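Local coordinates for protein putative sporulation-specific glycosylase YdhD (Bacillus subtilis subsp. subtilis str. 168, PDB 3CZ8) that is a putative glycosylase of sporulation that probably binds chitin-like polysaccharides and hydrolyses their glycosidic bonds through a TIM-barrel domain of glycosyl hydrolase family 18, at residues N98-I103 with L134-D139; I117-V122 with D128-F133; I257-E262 with G284-S289. The protein carries 1 engineered substitution. All blocks are in the same frame, centred on the assembly; numbering follows the deposited sequence. Where two conformers were deposited one is given.

Contact 1. Residues N98-I103 with L134-D139; sequences NLVNNI and LRQLRD
Val100 and Ile103 meet Gln136 and Leu137 where two helices of the outer layer of the TIM barrel, 93-110 and 127-143, run side by side. Their local axes come within 9.6 Å and cross at -34°, and no hydrogen bond joins the two segments. Val100 approaches with both methyls: CG1 faces Gln136, CG2 the backbone of Leu137 and the Gln136 side chain as well. Its chi1 of 161° sets CG1 anti to the backbone N, and Val100 CG1 then rests 3.8 Å from Gln136 O, while CG2 meets the turn at Leu137, 4.1 Å from Leu137 CB. The extended Gln136 side chain passes obliquely across Val100 and brings OE1 to 4.0 Å from Val100 CB; OE1 also makes a weak hydrogen bond with Thr97 OG1. An alanine in place of Val100 would remove both methyls and is likely to open a gap against the Leu137 backbone and leave the Gln136 chain less firmly flanked. One turn on, Ile103 and Leu137 cross at about a right angle. Val115 and Ile117 of strand 114-118 touch Ile103 from the barrel side, and Ile117 also touches Leu137, so the interhelical seam continues down to the sheet. Leu137 CD1 fills the crossing, sitting 3.8 Å from Ile103 CG2 and 4.0 Å from Ile103 CD1.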
loop_
_atom_site.group_PDB
_atom_site.type_symbol
_atom_site.label_atom_id
_atom_site.label_comp_id
_atom_site.label_asym_id
_atom_site.label_seq_id
_atom_site.Cartn_x
_atom_site.Cartn_y
_atom_site.Cartn_z
ATOM N N ASN A 98 -12.047 29.501 -13.744
ATOM C CA ASN A 98 -12.185 29.351 -12.298
ATOM C C ASN A 98 -11.283 28.242 -11.760
ATOM O O ASN A 98 -10.619 28.434 -10.745
ATOM C CB ASN A 98 -13.648 29.093 -11.912
ATOM C CG ASN A 98 -13.840 28.909 -10.414
ATOM O OD1 ASN A 98 -13.178 29.557 -9.602
ATOM N ND2 ASN A 98 -14.761 28.026 -10.043
ATOM N N LEU A 99 -11.246 27.107 -12.459
ATOM C CA LEU A 99 -10.380 25.983 -12.091
ATOM C C LEU A 99 -8.893 26.326 -12.198
ATOM O O LEU A 99 -8.118 25.994 -11.297
ATOM C CB LEU A 99 -10.729 24.722 -12.905
ATOM C CG LEU A 99 -9.943 23.433 -12.610
ATOM C CD1 LEU A 99 -9.991 23.060 -11.132
ATOM C CD2 LEU A 99 -10.439 22.277 -13.448
ATOM N N VAL A 100 -8.511 26.999 -13.284
ATOM C CA VAL A 100 -7.130 27.463 -13.490
ATOM C C VAL A 100 -6.659 28.386 -12.349
ATOM O O VAL A 100 -5.563 28.203 -11.801
ATOM C CB VAL A 100 -6.949 28.124 -14.897
ATOM C CG1 VAL A 100 -5.703 28.993 -14.958
ATOM C CG2 VAL A 100 -6.877 27.060 -15.985
ATOM N N ASN A 101 -7.511 29.340 -11.975
ATOM C CA ASN A 101 -7.219 30.252 -10.866
ATOM C C ASN A 101 -7.166 29.550 -9.512
ATOM O O ASN A 101 -6.273 29.829 -8.707
ATOM C CB ASN A 101 -8.216 31.422 -10.828
ATOM C CG ASN A 101 -8.027 32.394 -11.983
ATOM O OD1 ASN A 101 -6.904 32.669 -12.406
ATOM N ND2 ASN A 101 -9.134 32.914 -12.498
ATOM N N ASN A 102 -8.113 28.639 -9.276
ATOM C CA ASN A 102 -8.154 27.848 -8.038
ATOM C C ASN A 102 -6.954 26.933 -7.851
ATOM O O ASN A 102 -6.465 26.789 -6.731
ATOM C CB ASN A 102 -9.436 27.026 -7.958
ATOM C CG ASN A 102 -10.658 27.878 -7.703
ATOM O OD1 ASN A 102 -10.567 28.981 -7.155
ATOM N ND2 ASN A 102 -11.813 27.376 -8.111
ATOM N N ILE A 103 -6.492 26.324 -8.947
ATOM C CA ILE A 103 -5.299 25.470 -8.934
ATOM C C ILE A 103 -4.058 26.297 -8.588
ATOM O O ILE A 103 -3.209 25.852 -7.806
ATOM C CB ILE A 103 -5.104 24.703 -10.281
ATOM C CG1 ILE A 103 -6.090 23.539 -10.402
ATOM C CG2 ILE A 103 -3.693 24.154 -10.404
ATOM C CD1 ILE A 103 -6.234 22.998 -11.820
ATOM N N LEU A 134 -5.361 22.897 -20.524
ATOM C CA LEU A 134 -3.997 22.632 -20.092
ATOM C C LEU A 134 -3.015 23.710 -20.550
ATOM O O LEU A 134 -2.039 23.990 -19.848
ATOM C CB LEU A 134 -3.532 21.254 -20.564
ATOM C CG LEU A 134 -4.214 20.034 -19.933
ATOM C CD1 LEU A 134 -3.847 18.825 -20.725
ATOM C CD2 LEU A 134 -3.865 19.835 -18.459
ATOM N N ARG A 135 -3.282 24.301 -21.716
ATOM C CA ARG A 135 -2.548 25.481 -22.182
ATOM C C ARG A 135 -2.808 26.684 -21.276
ATOM O O ARG A 135 -1.883 27.422 -20.941
ATOM C CB ARG A 135 -2.892 25.820 -23.643
ATOM C CG ARG A 135 -2.340 27.174 -24.128
ATOM C CD ARG A 135 -2.363 27.319 -25.638
ATOM N NE ARG A 135 -1.154 26.775 -26.259
ATOM C CZ ARG A 135 -1.121 25.690 -27.028
ATOM N NH1 ARG A 135 0.033 25.277 -27.538
ATOM N NH2 ARG A 135 -2.237 25.016 -27.290
ATOM N N GLN A 136 -4.064 26.870 -20.878
ATOM C CA GLN A 136 -4.434 27.978 -20.008
ATOM C C GLN A 136 -3.812 27.781 -18.622
ATOM O O GLN A 136 -3.407 28.742 -17.967
ATOM C CB GLN A 136 -5.956 28.109 -19.909
ATOM C CG GLN A 136 -6.417 29.542 -19.641
ATOM C CD GLN A 136 -7.822 29.643 -19.072
ATOM O OE1 GLN A 136 -8.041 30.327 -18.073
ATOM N NE2 GLN A 136 -8.780 28.968 -19.704
ATOM N N LEU A 137 -3.723 26.522 -18.205
ATOM C CA LEU A 137 -3.083 26.154 -16.952
ATOM C C LEU A 137 -1.560 26.279 -17.007
ATOM O O LEU A 137 -0.968 26.755 -16.025
ATOM C CB LEU A 137 -3.506 24.746 -16.519
ATOM C CG LEU A 137 -3.077 24.271 -15.130
ATOM C CD1 LEU A 137 -3.625 25.175 -14.017
ATOM C CD2 LEU A 137 -3.499 22.825 -14.919
ATOM N N ARG A 138 -0.923 25.852 -18.072
ATOM C CA ARG A 138 0.470 26.119 -18.248
ATOM C C ARG A 138 0.857 27.588 -18.126
ATOM O O ARG A 138 1.765 27.906 -17.428
ATOM C CB ARG A 138 0.984 25.494 -19.517
ATOM C CG ARG A 138 2.233 26.077 -20.028
ATOM C CD ARG A 138 3.426 25.629 -19.265
ATOM N NE ARG A 138 4.062 24.561 -19.972
ATOM C CZ ARG A 138 5.347 24.455 -20.182
ATOM N NH1 ARG A 138 5.812 23.429 -20.847
ATOM N NH2 ARG A 138 6.158 25.351 -19.723
ATOM N N ASP A 139 0.141 28.465 -18.802
ATOM C CA ASP A 139 0.440 29.868 -18.800
ATOM C C ASP A 139 0.430 30.427 -17.411
ATOM O O ASP A 139 1.329 31.123 -17.047
ATOM C CB ASP A 139 -0.561 30.641 -19.640
ATOM C CG ASP A 139 -0.335 30.489 -21.093
ATOM O OD1 ASP A 139 -1.192 30.906 -21.853
ATOM O OD2 ASP A 139 0.677 29.955 -21.489
#

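Contact 2. Residues I117-V122 with D128-F133; sequences IDFEQV and DLFTGF
The carboxyl end of strand 114-118 and the loop after it carry the Asp-x-Glu end of the glycosyl hydrolase 18 signature, and here the helix-facing side chains Ile117, Phe119 and Val122 pack on Phe130 and Phe133 of helix 127-143, within one beta-alpha-beta unit of the barrel. The three rings form an aromatic cluster without a classical stack. Phe119 and Phe130 meet rim to rim, with centroids 5.9 Å apart and planes at 29°; the near atoms are Phe119 CD2 and Phe130 CE2, at 3.5 Å. Toward Phe133 the planes are closer to parallel, at 21°, but slid so far apart that they barely overlap, and Phe119 CE2 lies 3.7 Å from Phe133 CE2. With CG anti to the backbone N (chi1 -171°), Phe130 reaches from the helix to the strand and loop. Val122 CG2 stands over one face of the Phe130 ring, 4.2 Å above the plane, whereas Ile117 CG2 comes to its edge, 4.1 Å from Phe130 CZ. That same Ile117 methyl sits over the centre of the Phe119 ring, so one group serves two rings. Ile117 CD1 meets the Phe133 edge. The backbone is held as well: Tyr166 OH bonds to Phe119 O, and Asn75 ND2 to Glu120 O. Asp118 and Glu120 start away from the helix, and a glycerol molecule, probably from the crystallisation liquor, is hydrogen-bonded to Glu120 OE2, the predicted proton donor. From Ile117 to Glu120 the side chains alternate, which separates two chemistries: a buried, wholly apolar side packs the strand and the loop after it against the helix, which probably helps position the acidic side for catalysis.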
loop_
_atom_site.group_PDB
_atom_site.type_symbol
_atom_site.label_atom_id
_atom_site.label_comp_id
_atom_site.label_asym_id
_atom_site.label_seq_id
_atom_site.Cartn_x
_atom_site.Cartn_y
_atom_site.Cartn_z
ATOM N N ILE A 117 -2.166 16.767 -13.153
ATOM C CA ILE A 117 -3.553 16.652 -13.567
ATOM C C ILE A 117 -3.818 15.166 -13.786
ATOM O O ILE A 117 -3.134 14.510 -14.577
ATOM C CB ILE A 117 -3.861 17.487 -14.845
ATOM C CG1 ILE A 117 -3.752 18.996 -14.563
ATOM C CG2 ILE A 117 -5.234 17.148 -15.388
ATOM C CD1 ILE A 117 -4.786 19.542 -13.543
ATOM N N ASP A 118 -4.779 14.635 -13.041
ATOM C CA ASP A 118 -5.196 13.251 -13.192
ATOM C C ASP A 118 -6.686 13.261 -13.521
ATOM O O ASP A 118 -7.525 12.910 -12.696
ATOM C CB ASP A 118 -4.875 12.448 -11.922
ATOM C CG ASP A 118 -5.251 10.969 -12.031
ATOM O OD1 ASP A 118 -5.321 10.439 -13.157
ATOM O OD2 ASP A 118 -5.476 10.336 -10.978
ATOM N N PHE A 119 -7.003 13.701 -14.734
ATOM C CA PHE A 119 -8.375 13.658 -15.206
ATOM C C PHE A 119 -8.552 12.388 -16.016
ATOM O O PHE A 119 -7.899 12.193 -17.043
ATOM C CB PHE A 119 -8.764 14.894 -16.043
ATOM C CG PHE A 119 -8.838 16.186 -15.258
ATOM C CD1 PHE A 119 -8.755 16.203 -13.865
ATOM C CD2 PHE A 119 -9.022 17.397 -15.927
ATOM C CE1 PHE A 119 -8.829 17.396 -13.154
ATOM C CE2 PHE A 119 -9.109 18.601 -15.223
ATOM C CZ PHE A 119 -9.012 18.599 -13.833
ATOM N N GLU A 120 -9.433 11.523 -15.539
ATOM C CA GLU A 120 -9.709 10.278 -16.230
ATOM C C GLU A 120 -11.124 10.258 -16.772
ATOM O O GLU A 120 -11.991 11.016 -16.306
ATOM C CB GLU A 120 -9.432 9.080 -15.331
ATOM C CG GLU A 120 -7.950 8.884 -15.063
ATOM C CD GLU A 120 -7.665 7.703 -14.165
ATOM O OE1 GLU A 120 -8.364 6.670 -14.277
ATOM O OE2 GLU A 120 -6.738 7.813 -13.343
ATOM N N GLN A 121 -11.328 9.395 -17.769
ATOM C CA GLN A 121 -12.579 9.293 -18.530
ATOM C C GLN A 121 -12.962 10.634 -19.167
ATOM O O GLN A 121 -14.129 11.035 -19.141
ATOM C CB GLN A 121 -13.724 8.719 -17.676
ATOM C CG GLN A 121 -13.500 7.281 -17.181
ATOM C CD GLN A 121 -14.445 6.899 -16.046
ATOM O OE1 GLN A 121 -15.644 7.191 -16.089
ATOM N NE2 GLN A 121 -13.907 6.242 -15.024
ATOM N N VAL A 122 -11.963 11.332 -19.705
ATOM C CA VAL A 122 -12.205 12.546 -20.477
ATOM C C VAL A 122 -12.843 12.089 -21.780
ATOM O O VAL A 122 -12.268 11.261 -22.492
ATOM C CB VAL A 122 -10.893 13.362 -20.732
ATOM C CG1 VAL A 122 -11.090 14.425 -21.825
ATOM C CG2 VAL A 122 -10.417 14.033 -19.439
ATOM N N ASP A 128 -9.872 18.670 -27.683
ATOM C CA ASP A 128 -9.235 19.949 -27.936
ATOM C C ASP A 128 -9.505 20.933 -26.802
ATOM O O ASP A 128 -8.694 21.825 -26.539
ATOM C CB ASP A 128 -9.677 20.499 -29.299
ATOM C CG ASP A 128 -9.054 19.737 -30.464
ATOM O OD1 ASP A 128 -9.456 19.975 -31.624
ATOM O OD2 ASP A 128 -8.157 18.897 -30.221
ATOM N N LEU A 129 -10.629 20.748 -26.117
ATOM C CA LEU A 129 -10.978 21.563 -24.953
ATOM C C LEU A 129 -10.101 21.242 -23.752
ATOM O O LEU A 129 -9.794 22.127 -22.946
ATOM C CB LEU A 129 -12.454 21.385 -24.586
ATOM C CG LEU A 129 -13.491 21.812 -25.633
ATOM C CD1 LEU A 129 -14.873 21.353 -25.209
ATOM C CD2 LEU A 129 -13.474 23.321 -25.877
ATOM N N PHE A 130 -9.713 19.972 -23.640
ATOM C CA PHE A 130 -8.798 19.518 -22.592
ATOM C C PHE A 130 -7.405 20.094 -22.822
ATOM O O PHE A 130 -6.794 20.603 -21.891
ATOM C CB PHE A 130 -8.762 17.982 -22.514
ATOM C CG PHE A 130 -8.010 17.438 -21.324
ATOM C CD1 PHE A 130 -7.281 16.260 -21.434
ATOM C CD2 PHE A 130 -8.025 18.098 -20.098
ATOM C CE1 PHE A 130 -6.589 15.742 -20.345
ATOM C CE2 PHE A 130 -7.320 17.594 -19.011
ATOM C CZ PHE A 130 -6.608 16.413 -19.134
ATOM N N THR A 131 -6.929 20.025 -24.066
ATOM C CA THR A 131 -5.651 20.622 -24.459
ATOM C C THR A 131 -5.623 22.132 -24.188
ATOM O O THR A 131 -4.643 22.648 -23.640
ATOM C CB THR A 131 -5.339 20.337 -25.941
ATOM O OG1 THR A 131 -5.440 18.929 -26.177
ATOM C CG2 THR A 131 -3.933 20.811 -26.321
ATOM N N GLY A 132 -6.708 22.812 -24.556
ATOM C CA GLY A 132 -6.871 24.244 -24.322
ATOM C C GLY A 132 -6.851 24.619 -22.850
ATOM O O GLY A 132 -6.214 25.604 -22.467
ATOM N N PHE A 133 -7.542 23.828 -22.030
ATOM C CA PHE A 133 -7.523 24.003 -20.574
ATOM C C PHE A 133 -6.104 23.878 -20.016
ATOM O O PHE A 133 -5.702 24.652 -19.146
ATOM C CB PHE A 133 -8.463 22.997 -19.893
ATOM C CG PHE A 133 -8.172 22.783 -18.435
ATOM C CD1 PHE A 133 -8.537 23.737 -17.491
ATOM C CD2 PHE A 133 -7.512 21.633 -18.004
ATOM C CE1 PHE A 133 -8.245 23.549 -16.144
ATOM C CE2 PHE A 133 -7.221 21.440 -16.658
ATOM C CZ PHE A 133 -7.585 22.397 -15.731
#

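Contact 3. Residues I257-E262 with G284-S289. Engineered in segment 284-289: Gly284 (natural residue Asp).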
loop_
_atom_site.group_PDB
_atom_site.type_symbol
_atom_site.label_atom_id
_atom_site.label_comp_id
_atom_site.label_asym_id
_atom_site.label_seq_id
_atom_site.Cartn_x
_atom_site.Cartn_y
_atom_site.Cartn_z
ATOM N N ILE A 257 6.392 -19.851 -9.972
ATOM C CA ILE A 257 6.280 -18.573 -10.672
ATOM C C ILE A 257 7.005 -18.645 -12.010
ATOM O O ILE A 257 8.244 -18.674 -12.065
ATOM C CB ILE A 257 6.807 -17.391 -9.822
ATOM C CG1 ILE A 257 6.028 -17.288 -8.504
ATOM C CG2 ILE A 257 6.703 -16.074 -10.602
ATOM C CD1 ILE A 257 6.692 -16.412 -7.445
ATOM N N GLN A 258 6.220 -18.696 -13.083
ATOM C CA GLN A 258 6.769 -18.718 -14.438
ATOM C C GLN A 258 6.811 -17.328 -15.074
ATOM O O GLN A 258 6.241 -16.374 -14.545
ATOM C CB GLN A 258 6.050 -19.742 -15.329
ATOM C CG GLN A 258 4.587 -19.970 -15.011
ATOM C CD GLN A 258 4.025 -21.216 -15.670
ATOM O OE1 GLN A 258 2.915 -21.644 -15.355
ATOM N NE2 GLN A 258 4.785 -21.801 -16.592
ATOM N N TYR A 259 7.499 -17.230 -16.207
ATOM C CA TYR A 259 7.801 -15.950 -16.830
ATOM C C TYR A 259 7.562 -16.019 -18.335
ATOM O O TYR A 259 8.164 -16.843 -19.030
ATOM C CB TYR A 259 9.257 -15.577 -16.538
ATOM C CG TYR A 259 9.620 -14.137 -16.816
ATOM C CD1 TYR A 259 9.308 -13.132 -15.901
ATOM C CD2 TYR A 259 10.296 -13.780 -17.982
ATOM C CE1 TYR A 259 9.648 -11.805 -16.143
ATOM C CE2 TYR A 259 10.641 -12.458 -18.236
ATOM C CZ TYR A 259 10.313 -11.475 -17.313
ATOM O OH TYR A 259 10.652 -10.167 -17.555
ATOM N N SER A 260 6.672 -15.160 -18.828
ATOM C CA SER A 260 6.409 -15.065 -20.260
ATOM C C SER A 260 7.577 -14.385 -20.959
ATOM O O SER A 260 8.004 -13.305 -20.556
ATOM C CB SER A 260 5.113 -14.302 -20.529
ATOM O OG SER A 260 4.893 -14.161 -21.919
ATOM N N ALA A 261 8.106 -15.040 -21.989
ATOM C CA ALA A 261 9.231 -14.508 -22.751
ATOM C C ALA A 261 8.776 -13.365 -23.653
ATOM O O ALA A 261 9.458 -12.341 -23.759
ATOM C CB ALA A 261 9.888 -15.613 -23.570
ATOM N N GLU A 262 7.617 -13.556 -24.284
ATOM C CA GLU A 262 7.002 -12.571 -25.171
ATOM C C GLU A 262 6.630 -11.295 -24.415
ATOM O O GLU A 262 6.975 -10.187 -24.835
ATOM C CB GLU A 262 5.757 -13.174 -25.834
ATOM C CG GLU A 262 5.066 -12.279 -26.864
ATOM C CD GLU A 262 3.683 -12.783 -27.264
ATOM O OE1 GLU A 262 2.864 -11.962 -27.731
ATOM O OE2 GLU A 262 3.408 -13.992 -27.114
ATOM N N GLY A 284 7.310 -8.556 -11.157
ATOM C CA GLY A 284 8.420 -8.914 -10.273
ATOM C C GLY A 284 9.657 -8.064 -10.523
ATOM O O GLY A 284 9.580 -7.034 -11.199
ATOM N N VAL A 285 10.796 -8.507 -9.988
ATOM C CA VAL A 285 12.058 -7.769 -10.078
ATOM C C VAL A 285 12.606 -7.750 -11.508
ATOM O O VAL A 285 13.160 -6.740 -11.954
ATOM C CB VAL A 285 13.132 -8.336 -9.106
ATOM C CG1 VAL A 285 14.254 -7.327 -8.877
ATOM C CG2 VAL A 285 12.506 -8.725 -7.773
ATOM N N ARG A 286 12.427 -8.861 -12.219
ATOM C CA ARG A 286 12.904 -9.006 -13.595
ATOM C C ARG A 286 12.100 -8.154 -14.584
ATOM O O ARG A 286 12.680 -7.534 -15.475
ATOM C CB ARG A 286 12.862 -10.478 -14.015
ATOM C CG ARG A 286 13.666 -10.811 -15.265
ATOM C CD ARG A 286 13.540 -12.282 -15.610
ATOM N NE ARG A 286 14.140 -12.610 -16.902
ATOM C CZ ARG A 286 14.064 -13.803 -17.488
ATOM N NH1 ARG A 286 13.410 -14.802 -16.904
ATOM N NH2 ARG A 286 14.643 -13.999 -18.666
ATOM N N SER A 287 10.775 -8.141 -14.416
ATOM C CA SER A 287 9.880 -7.373 -15.283
ATOM C C SER A 287 10.032 -5.876 -15.093
ATOM O O SER A 287 9.964 -5.107 -16.059
ATOM C CB SER A 287 8.435 -7.770 -15.025
ATOM O OG SER A 287 8.163 -8.992 -15.660
ATOM N N MET A 288 10.242 -5.475 -13.842
ATOM C CA MET A 288 10.446 -4.082 -13.480
ATOM C C MET A 288 11.804 -3.588 -13.966
ATOM O O MET A 288 11.950 -2.409 -14.298
ATOM C CB MET A 288 10.314 -3.897 -11.963
ATOM C CG MET A 288 9.752 -2.540 -11.533
ATOM S SD MET A 288 8.027 -2.544 -10.987
ATOM C CE MET A 288 7.150 -2.823 -12.502
ATOM N N SER A 289 12.787 -4.490 -14.000
ATOM C CA SER A 289 14.101 -4.206 -14.589
ATOM C C SER A 289 13.986 -3.899 -16.078
ATOM O O SER A 289 14.563 -2.921 -16.552
ATOM C CB SER A 289 15.065 -5.378 -14.387
ATOM O OG SER A 289 15.437 -5.497 -13.029
#
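Tyr259, on the edge strand 258-260, lays its ring against Arg286 and Ser287 in the first turn of helix 285-297. That helix starts from Gly284, an engineered residue that is aspartate in the natural sequence; it occupies the N-cap position, and its O accepts Met288 N at 3.1 Å. Val285 turns to the second subunit, where it packs on Ile247. Arg286 carries most of the contact. Its chain is extended from CG to NE, and it runs over one face of Tyr259: Arg286 CD lies 3.9 Å from the centroid of the Tyr259 ring and 17° off the normal, a CH-pi contact. Farther along, the guanidinium lies flat on the ring with planes at 8°. Arg286 CZ is 4.2 Å from the Tyr259 centroid but 33° off the normal, so the cation-pi interaction is off-centre, and Arg286 NH1 reaches toward the rim, 3.5 Å from Tyr259 CD2. Ser287 approaches the same ring obliquely near CE1 and OH; in the conformer given, Ser287 OG bonds to Gln264 O, while Tyr259 OH bonds to Gln264 OE1. Met288 packs on Met251 of the second subunit. Ser289 folds back to Val285 O, which accepts Ser289 OG at 2.8 Å and Ser289 N at 3.1 Å from opposite faces of the carbonyl plane. Tyr259 thus joins the edge strand of a five-stranded antiparallel sheet to this helix, and that sheet, inserted between barrel strand 217-220 and helix 285-297, is consistent with the chitinase insertion domain of family 18 enzymes.

Overall arrangement
Contacts 1 and 2 form one continuous core. Both use helix 127-143, and contact 2 is nested within the chain loop that contact 1 closes; their centres lie 12 Å apart, and Leu137 CD2 packs 3.8 Å from Ile117 CD1. The chemistry shifts inward from aliphatic packing between outer helices to an aromatic cluster behind the acidic end of a barrel strand. Contact 3 stands apart, its centre about 41 Å from that of contact 1 and about 34 Å from that of contact 2. Only partly buried, it belongs to the antiparallel sheet and its helix at the subunit interface, and it relies on a charged group stacked on a tyrosine with polar hydroxyls beside it.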